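Local structure of protein FkbI (Streptomyces hygroscopicus, 1R2J) at residues A[91-94]-A[95-99]; A[255-258]-A[259-262]; A[333-336]-A[337-340]. The protein binds FAD and probably acts as an acyl-ACP dehydrogenase in making the methoxymalonyl extender unit of the polyketide FK520. One frame throughout, in Å; residues are numbered along the deposited sequence.

Contact 1: residues A[91-94]-A[95-99]; sequences AGQR and ATFLK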
ATOM      1  N   ALA A  91     -19.046   8.346 -14.973  1.00 39.65           N
ATOM      2  CA  ALA A  91     -20.100   8.486 -13.977  1.00 39.65           C
ATOM      3  C   ALA A  91     -20.695   7.138 -13.582  1.00 39.57           C
ATOM      4  O   ALA A  91     -20.857   6.848 -12.398  1.00 38.46           O
ATOM      5  CB  ALA A  91     -21.197   9.406 -14.510  1.00 40.78           C
ATOM      6  N   GLY A  92     -21.018   6.319 -14.577  1.00 38.91           N
ATOM      7  CA  GLY A  92     -21.595   5.016 -14.301  1.00 40.12           C
ATOM      8  C   GLY A  92     -20.597   4.047 -13.695  1.00 39.72           C
ATOM      9  O   GLY A  92     -20.947   3.228 -12.845  1.00 39.96           O
ATOM     10  N   GLN A  93     -19.348   4.141 -14.140  1.00 39.82           N
ATOM     11  CA  GLN A  93     -18.286   3.275 -13.643  1.00 38.32           C
ATOM     12  C   GLN A  93     -17.954   3.586 -12.193  1.00 38.16           C
ATOM     13  O   GLN A  93     -17.878   2.686 -11.360  1.00 37.45           O
ATOM     14  CB  GLN A  93     -17.046   3.424 -14.523  1.00 37.61           C
ATOM     15  CG  GLN A  93     -17.113   2.559 -15.767  1.00 37.21           C
ATOM     16  CD  GLN A  93     -16.055   2.901 -16.790  1.00 37.04           C
ATOM     17  OE1 GLN A  93     -15.792   2.118 -17.704  1.00 38.85           O
ATOM     18  NE2 GLN A  93     -15.452   4.076 -16.655  1.00 36.12           N
ATOM     19  N   ARG A  94     -17.762   4.863 -11.887  1.00 37.53           N
ATOM     20  CA  ARG A  94     -17.460   5.247 -10.520  1.00 39.83           C
ATOM     21  C   ARG A  94     -18.632   4.897  -9.605  1.00 39.80           C
ATOM     22  O   ARG A  94     -18.436   4.431  -8.481  1.00 38.79           O
ATOM     23  CB  ARG A  94     -17.160   6.747 -10.429  1.00 40.84           C
ATOM     24  CG  ARG A  94     -18.363   7.648 -10.706  1.00 43.47           C
ATOM     25  CD  ARG A  94     -18.056   9.097 -10.345  1.00 44.24           C
ATOM     26  NE  ARG A  94     -16.910   9.623 -11.083  1.00 43.53           N
ATOM     27  CZ  ARG A  94     -16.995  10.303 -12.222  1.00 44.01           C
ATOM     28  NH1 ARG A  94     -18.177  10.542 -12.772  1.00 45.06           N
ATOM     29  NH2 ARG A  94     -15.895  10.758 -12.804  1.00 43.77           N
ATOM     30  N   ALA A  95     -19.849   5.112 -10.101  1.00 40.08           N
ATOM     31  CA  ALA A  95     -21.059   4.841  -9.330  1.00 40.57           C
ATOM     32  C   ALA A  95     -21.236   3.366  -8.986  1.00 40.72           C
ATOM     33  O   ALA A  95     -21.750   3.026  -7.920  1.00 41.85           O
ATOM     34  CB  ALA A  95     -22.281   5.351 -10.089  1.00 40.43           C
ATOM     35  N   THR A  96     -20.803   2.490  -9.882  1.00 40.05           N
ATOM     36  CA  THR A  96     -20.944   1.058  -9.655  1.00 40.31           C
ATOM     37  C   THR A  96     -19.831   0.455  -8.796  1.00 39.61           C
ATOM     38  O   THR A  96     -20.093  -0.187  -7.777  1.00 38.50           O
ATOM     39  CB  THR A  96     -20.994   0.291 -10.998  1.00 41.78           C
ATOM     40  OG1 THR A  96     -22.024   0.842 -11.827  1.00 41.89           O
ATOM     41  CG2 THR A  96     -21.283  -1.184 -10.762  1.00 42.13           C
ATOM     42  N   PHE A  97     -18.590   0.672  -9.211  1.00 38.20           N
ATOM     43  CA  PHE A  97     -17.442   0.118  -8.502  1.00 37.97           C
ATOM     44  C   PHE A  97     -17.168   0.697  -7.119  1.00 37.02           C
ATOM     45  O   PHE A  97     -16.894  -0.048  -6.180  1.00 38.83           O
ATOM     46  CB  PHE A  97     -16.197   0.248  -9.377  1.00 38.15           C
ATOM     47  CG  PHE A  97     -16.305  -0.485 -10.685  1.00 39.65           C
ATOM     48  CD1 PHE A  97     -16.511  -1.862 -10.710  1.00 39.79           C
ATOM     49  CD2 PHE A  97     -16.200   0.197 -11.892  1.00 40.19           C
ATOM     50  CE1 PHE A  97     -16.610  -2.545 -11.915  1.00 39.24           C
ATOM     51  CE2 PHE A  97     -16.298  -0.483 -13.105  1.00 39.80           C
ATOM     52  CZ  PHE A  97     -16.503  -1.852 -13.114  1.00 38.26           C
ATOM     53  N   LEU A  98     -17.240   2.016  -6.986  1.00 35.00           N
ATOM     54  CA  LEU A  98     -16.977   2.643  -5.702  1.00 34.21           C
ATOM     55  C   LEU A  98     -17.935   2.188  -4.597  1.00 35.58           C
ATOM     56  O   LEU A  98     -17.523   2.015  -3.447  1.00 34.33           O
ATOM     57  CB  LEU A  98     -17.003   4.170  -5.839  1.00 33.15           C
ATOM     58  CG  LEU A  98     -15.829   4.780  -6.621  1.00 33.43           C
ATOM     59  CD1 LEU A  98     -16.052   6.271  -6.795  1.00 31.80           C
ATOM     60  CD2 LEU A  98     -14.521   4.533  -5.895  1.00 33.59           C
ATOM     61  N   LYS A  99     -19.203   1.976  -4.941  1.00 35.71           N
ATOM     62  CA  LYS A  99     -20.185   1.546  -3.948  1.00 36.22           C
ATOM     63  C   LYS A  99     -19.889   0.127  -3.470  1.00 35.04           C
ATOM     64  O   LYS A  99     -20.130  -0.212  -2.311  1.00 33.44           O
ATOM     65  CB  LYS A  99     -21.600   1.614  -4.523  1.00 38.62           C
ATOM     66  CG  LYS A  99     -21.963   0.419  -5.400  1.00 44.45           C
ATOM     67  CD  LYS A  99     -22.854  -0.583  -4.664  1.00 47.22           C
ATOM     68  CE  LYS A  99     -24.202   0.016  -4.246  1.00 49.69           C
ATOM     69  NZ  LYS A  99     -25.087  -0.946  -3.527  1.00 51.25           N
TER
HETATM   70  O   HOH W   1     -20.370   4.094  -5.958  1.00141.31           O
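Gln93 and Phe97 sit one turn apart on helix 91-100, and their side chains run side by side in the same direction. The aliphatic part of the glutamine does the touching: the methylene Gln93 CG meets the ring at Phe97 CE2, 4.1 Å away. Phe97 CG is anti to its own carbonyl carbon (chi1 -60°), which sets the ring beside the preceding turn. There Phe97 CD2 comes to 3.0 Å from Gln93 O, the same oxygen that accepts the backbone N-H of Phe97. Thr96 behaves differently. Its hydroxyl is turned back onto the helix, and Thr96 OG1 donates to Gly92 O at 2.8 Å. Thr96 N donates to Gly92 O as well, at 3.1 Å. Gly92 O is thus gripped by two donors, which come from opposite faces of its plane. On another side of the helix, Leu98 lies against Arg94, with Leu98 CD1 at 3.8 Å from Arg94 CB. A water bridges the carbonyls nearby, giving hydrogen bonds to Arg94 O and, at 2.6 Å, to Ala95 O. Phe97 also touches Val85, and Leu98 touches Ala82 and Gln86, all on helix 69-88. Just before the helix, Asp90 OD1 accepts the N-H of Gln93. The arrangement is that of an amphipathic helix with i to i+4 side-chain pairs, packed on its neighbour in the helical N-terminal domain of the acyl-CoA dehydrogenase fold.

Contact 2: residues A[255-258]-A[259-262]; sequences GRPL and GDHQ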
ATOM      1  N   GLY A 255      22.856  -1.663  36.276  1.00 27.47           N
ATOM      2  CA  GLY A 255      22.243  -0.888  37.342  1.00 27.93           C
ATOM      3  C   GLY A 255      21.329   0.269  36.993  1.00 28.96           C
ATOM      4  O   GLY A 255      21.015   1.076  37.864  1.00 29.90           O
ATOM      5  N   ARG A 256      20.892   0.375  35.744  1.00 28.66           N
ATOM      6  CA  ARG A 256      19.995   1.465  35.377  1.00 29.24           C
ATOM      7  C   ARG A 256      19.206   1.190  34.103  1.00 26.70           C
ATOM      8  O   ARG A 256      19.595   0.364  33.281  1.00 27.09           O
ATOM      9  CB  ARG A 256      20.782   2.772  35.241  1.00 32.47           C
ATOM     10  CG  ARG A 256      21.767   2.792  34.098  1.00 37.55           C
ATOM     11  CD  ARG A 256      22.782   3.902  34.290  1.00 40.17           C
ATOM     12  NE  ARG A 256      23.655   3.614  35.424  1.00 45.76           N
ATOM     13  CZ  ARG A 256      24.710   4.345  35.767  1.00 48.33           C
ATOM     14  NH1 ARG A 256      25.441   4.002  36.820  1.00 48.37           N
ATOM     15  NH2 ARG A 256      25.040   5.415  35.055  1.00 49.68           N
ATOM     16  N   PRO A 257      18.072   1.881  33.932  1.00 24.87           N
ATOM     17  CA  PRO A 257      17.263   1.668  32.731  1.00 23.78           C
ATOM     18  C   PRO A 257      18.114   1.941  31.493  1.00 21.73           C
ATOM     19  O   PRO A 257      18.946   2.843  31.498  1.00 20.38           O
ATOM     20  CB  PRO A 257      16.129   2.682  32.898  1.00 23.81           C
ATOM     21  CG  PRO A 257      16.011   2.818  34.405  1.00 24.75           C
ATOM     22  CD  PRO A 257      17.460   2.893  34.810  1.00 24.62           C
ATOM     23  N   LEU A 258      17.915   1.147  30.447  1.00 22.04           N
ATOM     24  CA  LEU A 258      18.662   1.307  29.205  1.00 22.11           C
ATOM     25  C   LEU A 258      18.601   2.754  28.731  1.00 20.91           C
ATOM     26  O   LEU A 258      19.567   3.287  28.189  1.00 19.93           O
ATOM     27  CB  LEU A 258      18.071   0.410  28.114  1.00 20.77           C
ATOM     28  CG  LEU A 258      18.034  -1.098  28.356  1.00 21.68           C
ATOM     29  CD1 LEU A 258      17.405  -1.778  27.150  1.00 20.78           C
ATOM     30  CD2 LEU A 258      19.438  -1.632  28.603  1.00 18.61           C
ATOM     31  N   GLY A 259      17.448   3.381  28.936  1.00 22.46           N
ATOM     32  CA  GLY A 259      17.265   4.755  28.513  1.00 23.63           C
ATOM     33  C   GLY A 259      18.279   5.710  29.104  1.00 24.27           C
ATOM     34  O   GLY A 259      18.531   6.765  28.526  1.00 23.93           O
ATOM     35  N   ASP A 260      18.846   5.355  30.258  1.00 23.99           N
ATOM     36  CA  ASP A 260      19.838   6.210  30.906  1.00 25.77           C
ATOM     37  C   ASP A 260      21.221   6.084  30.272  1.00 25.64           C
ATOM     38  O   ASP A 260      22.104   6.881  30.557  1.00 28.20           O
ATOM     39  CB  ASP A 260      19.931   5.914  32.410  1.00 27.92           C
ATOM     40  CG  ASP A 260      18.694   6.361  33.173  1.00 30.40           C
ATOM     41  OD1 ASP A 260      17.874   7.101  32.601  1.00 29.68           O
ATOM     42  OD2 ASP A 260      18.546   5.985  34.354  1.00 34.40           O
ATOM     43  N   HIS A 261      21.425   5.072  29.433  1.00 23.50           N
ATOM     44  CA  HIS A 261      22.709   4.935  28.757  1.00 23.15           C
ATOM     45  C   HIS A 261      22.604   5.843  27.533  1.00 22.09           C
ATOM     46  O   HIS A 261      21.754   5.638  26.660  1.00 23.11           O
ATOM     47  CB  HIS A 261      22.945   3.480  28.359  1.00 23.95           C
ATOM     48  CG  HIS A 261      23.034   2.554  29.530  1.00 22.81           C
ATOM     49  ND1 HIS A 261      23.950   2.728  30.545  1.00 24.33           N
ATOM     50  CD2 HIS A 261      22.312   1.457  29.859  1.00 22.72           C
ATOM     51  CE1 HIS A 261      23.789   1.779  31.449  1.00 25.33           C
ATOM     52  NE2 HIS A 261      22.801   0.995  31.057  1.00 25.26           N
ATOM     53  N   GLN A 262      23.461   6.854  27.472  1.00 21.25           N
ATOM     54  CA  GLN A 262      23.401   7.820  26.384  1.00 21.43           C
ATOM     55  C   GLN A 262      23.342   7.255  24.971  1.00 20.99           C
ATOM     56  O   GLN A 262      22.672   7.824  24.109  1.00 22.69           O
ATOM     57  CB  GLN A 262      24.550   8.819  26.507  1.00 20.08           C
ATOM     58  CG  GLN A 262      24.069  10.252  26.534  1.00 22.44           C
ATOM     59  CD  GLN A 262      25.199  11.260  26.628  1.00 21.51           C
ATOM     60  OE1 GLN A 262      26.194  11.161  25.910  1.00 22.43           O
ATOM     61  NE2 GLN A 262      25.039  12.250  27.500  1.00 18.01           N
TER
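Pro257 O accepts the N-H of Asp260 at 2.8 Å and Leu258 O accepts that of His261 at 2.9 Å, two successive i to i+3 bonds that curl the chain in a 3-10 turn. The side chains of Arg256 and His261 cross on one side of this turn. The arginine uses its methylenes: Arg256 CG is 3.5 Å from His261 CE1, and Arg256 CD is 3.7 Å from the same atom. Arg256 CG stands between the backbone N and the carbonyl carbon (chi1 66°), which brings the chain over to the imidazole. The guanidinium and ring planes are only 7° apart, but it is the aliphatic chain that meets the ring. The turn joins a short, weakly bonded antiparallel pair, 252-253 with 256-257, to helix 262-287 of the C-terminal helical domain, and His261 holds the N-cap position of that helix. Next to CE1 on the ring, His261 NE2 is hydrogen-bonded to Gln253 O, in strand 252-253. With an alanine here, Gln253 O would probably lose its imidazole partner and the Arg256 methylenes would be set free to turn. Pro257 and Asp260 lie side by side and point the same way, with Pro257 CD 3.3 Å from Asp260 OD2. This carboxylate does not pair with the arginine, since Arg256 NE is 5.7 Å from Asp260 OD2. The Leu258 side chain leads away from residues 259-262 and packs on Arg251 and Gln253.

Contact 3: residues A[333-336]-A[337-340]; sequences VERA and YRDA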
ATOM      1  N   VAL A 333       8.686  -5.176  16.230  1.00 20.45           N
ATOM      2  CA  VAL A 333       9.976  -4.724  15.727  1.00 22.06           C
ATOM      3  C   VAL A 333      10.518  -5.718  14.707  1.00 21.62           C
ATOM      4  O   VAL A 333      11.117  -5.324  13.707  1.00 22.85           O
ATOM      5  CB  VAL A 333      10.977  -4.503  16.882  1.00 22.02           C
ATOM      6  CG1 VAL A 333      12.354  -4.194  16.330  1.00 24.75           C
ATOM      7  CG2 VAL A 333      10.510  -3.322  17.734  1.00 21.01           C
ATOM      8  N   GLU A 334      10.276  -7.000  14.953  1.00 22.56           N
ATOM      9  CA  GLU A 334      10.700  -8.067  14.049  1.00 22.73           C
ATOM     10  C   GLU A 334      10.074  -7.855  12.670  1.00 20.70           C
ATOM     11  O   GLU A 334      10.755  -7.903  11.645  1.00 19.52           O
ATOM     12  CB  GLU A 334      10.241  -9.421  14.598  1.00 28.28           C
ATOM     13  CG  GLU A 334       9.925 -10.455  13.507  1.00 33.01           C
ATOM     14  CD  GLU A 334      11.176 -10.904  12.817  1.00 34.51           C
ATOM     15  OE1 GLU A 334      11.110 -11.382  11.667  1.00 34.05           O
ATOM     16  OE2 GLU A 334      12.238 -10.775  13.456  1.00 38.02           O
ATOM     17  N   ARG A 335       8.762  -7.650  12.665  1.00 19.74           N
ATOM     18  CA  ARG A 335       8.000  -7.430  11.442  1.00 19.55           C
ATOM     19  C   ARG A 335       8.317  -6.084  10.784  1.00 20.07           C
ATOM     20  O   ARG A 335       8.366  -5.986   9.556  1.00 21.51           O
ATOM     21  CB  ARG A 335       6.500  -7.515  11.744  1.00 19.07           C
ATOM     22  CG  ARG A 335       6.037  -8.900  12.165  1.00 21.15           C
ATOM     23  CD  ARG A 335       4.530  -8.965  12.355  1.00 21.39           C
ATOM     24  NE  ARG A 335       4.076  -8.377  13.616  1.00 22.63           N
ATOM     25  CZ  ARG A 335       3.568  -7.158  13.753  1.00 22.96           C
ATOM     26  NH1 ARG A 335       3.444  -6.361  12.704  1.00 23.69           N
ATOM     27  NH2 ARG A 335       3.160  -6.743  14.946  1.00 23.50           N
ATOM     28  N   ALA A 336       8.520  -5.051  11.597  1.00 18.42           N
ATOM     29  CA  ALA A 336       8.841  -3.726  11.068  1.00 17.97           C
ATOM     30  C   ALA A 336      10.123  -3.804  10.242  1.00 17.49           C
ATOM     31  O   ALA A 336      10.226  -3.213   9.170  1.00 18.58           O
ATOM     32  CB  ALA A 336       9.027  -2.728  12.214  1.00 16.99           C
ATOM     33  N   TYR A 337      11.101  -4.542  10.758  1.00 17.62           N
ATOM     34  CA  TYR A 337      12.387  -4.690  10.094  1.00 16.51           C
ATOM     35  C   TYR A 337      12.210  -5.260   8.676  1.00 18.53           C
ATOM     36  O   TYR A 337      12.724  -4.695   7.699  1.00 14.11           O
ATOM     37  CB  TYR A 337      13.293  -5.587  10.948  1.00 18.32           C
ATOM     38  CG  TYR A 337      14.712  -5.708  10.447  1.00 19.63           C
ATOM     39  CD1 TYR A 337      15.528  -4.579  10.308  1.00 18.97           C
ATOM     40  CD2 TYR A 337      15.250  -6.951  10.126  1.00 18.64           C
ATOM     41  CE1 TYR A 337      16.853  -4.691   9.865  1.00 19.16           C
ATOM     42  CE2 TYR A 337      16.568  -7.073   9.679  1.00 19.46           C
ATOM     43  CZ  TYR A 337      17.360  -5.941   9.552  1.00 20.14           C
ATOM     44  OH  TYR A 337      18.653  -6.065   9.098  1.00 21.34           O
ATOM     45  N   ARG A 338      11.469  -6.364   8.565  1.00 18.19           N
ATOM     46  CA  ARG A 338      11.219  -6.993   7.264  1.00 19.36           C
ATOM     47  C   ARG A 338      10.255  -6.193   6.394  1.00 18.18           C
ATOM     48  O   ARG A 338      10.442  -6.097   5.179  1.00 18.34           O
ATOM     49  CB  ARG A 338      10.648  -8.411   7.437  1.00 19.36           C
ATOM     50  CG  ARG A 338      11.675  -9.472   7.847  1.00 20.53           C
ATOM     51  CD  ARG A 338      11.047 -10.873   7.953  1.00 17.85           C
ATOM     52  NE  ARG A 338      10.095 -10.981   9.060  1.00 18.83           N
ATOM     53  CZ  ARG A 338       8.768 -10.952   8.932  1.00 21.69           C
ATOM     54  NH1 ARG A 338       8.204 -10.830   7.730  1.00 15.41           N
ATOM     55  NH2 ARG A 338       7.996 -11.014  10.014  1.00 18.17           N
ATOM     56  N   ASP A 339       9.222  -5.627   7.015  1.00 18.14           N
ATOM     57  CA  ASP A 339       8.220  -4.865   6.275  1.00 18.23           C
ATOM     58  C   ASP A 339       8.770  -3.573   5.692  1.00 17.21           C
ATOM     59  O   ASP A 339       8.494  -3.255   4.543  1.00 18.83           O
ATOM     60  CB  ASP A 339       7.000  -4.539   7.159  1.00 19.18           C
ATOM     61  CG  ASP A 339       6.261  -5.785   7.635  1.00 19.67           C
ATOM     62  OD1 ASP A 339       6.473  -6.878   7.068  1.00 19.28           O
ATOM     63  OD2 ASP A 339       5.449  -5.666   8.578  1.00 21.07           O
ATOM     64  N   ALA A 340       9.545  -2.839   6.486  1.00 14.62           N
ATOM     65  CA  ALA A 340      10.118  -1.567   6.052  1.00 15.48           C
ATOM     66  C   ALA A 340      11.087  -1.752   4.883  1.00 16.58           C
ATOM     67  O   ALA A 340      11.162  -0.909   3.990  1.00 15.35           O
ATOM     68  CB  ALA A 340      10.830  -0.873   7.230  1.00 13.68           C
TER
HETATM   69  O   HOH W   2       3.168  -6.237  10.020  1.00 21.13           O
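Arg338 NE donates to Glu334 OE1 at 2.8 Å in an almost straight salt bridge, with an N-H...O angle of 176°. The carboxylate meets the guanidinium at its edge, and the two planes are nearly coplanar, 28° apart. Glu334 OE1 is met on its anti side, somewhat out of the carboxylate plane. A bend at chi2 of Glu334 (70°) helps to bring the carboxylate round to the arginine. The rest of the guanidinium is held from outside: Arg338 NH2 forms a salt bridge to Asp20 and Arg338 NH1 hydrogen-bonds to Ser184 O, which together should fix its rotation. Arg335 crosses beside it and offers its aliphatic chain, with Arg335 CG 3.6 Å from Arg338 NH2. The head of Arg335 reaches Asp339 through one water, which accepts from Arg335 NH1 at 2.7 Å and donates to Asp339 OD2 at 2.8 Å. Arg335 NE hydrogen-bonds to Gly330 O, and Asp339 OD1 to Cys186 N. Val333 packs on helices 297-322 and 219-248, and Ala336 on 219-248. This is an i to i+4 salt bridge on helix 332-345 of the C-terminal domain; the side chain of Asp339 lies about 8 Å from the bound FAD.

Overall arrangement
The three contacts follow one another along the chain, and none nests within or crosses another. Each is local and closes no long loop. Contact 1 comes first, about two and a half turns of helix 91-100 in the N-terminal domain. The strands of the middle domain and helix 219-248 follow. Contact 2 then turns the chain from the short strand pair into helix 262-287, at the far end of the molecule, about 57 Å from contact 1 between centres. Contact 3 comes last, on helix 332-345. It shares the C-terminal domain with contact 2, their centres about 25 Å apart. Contact 3 joins helix 332-345 to helix 16-22 near the N terminus and to the middle domain.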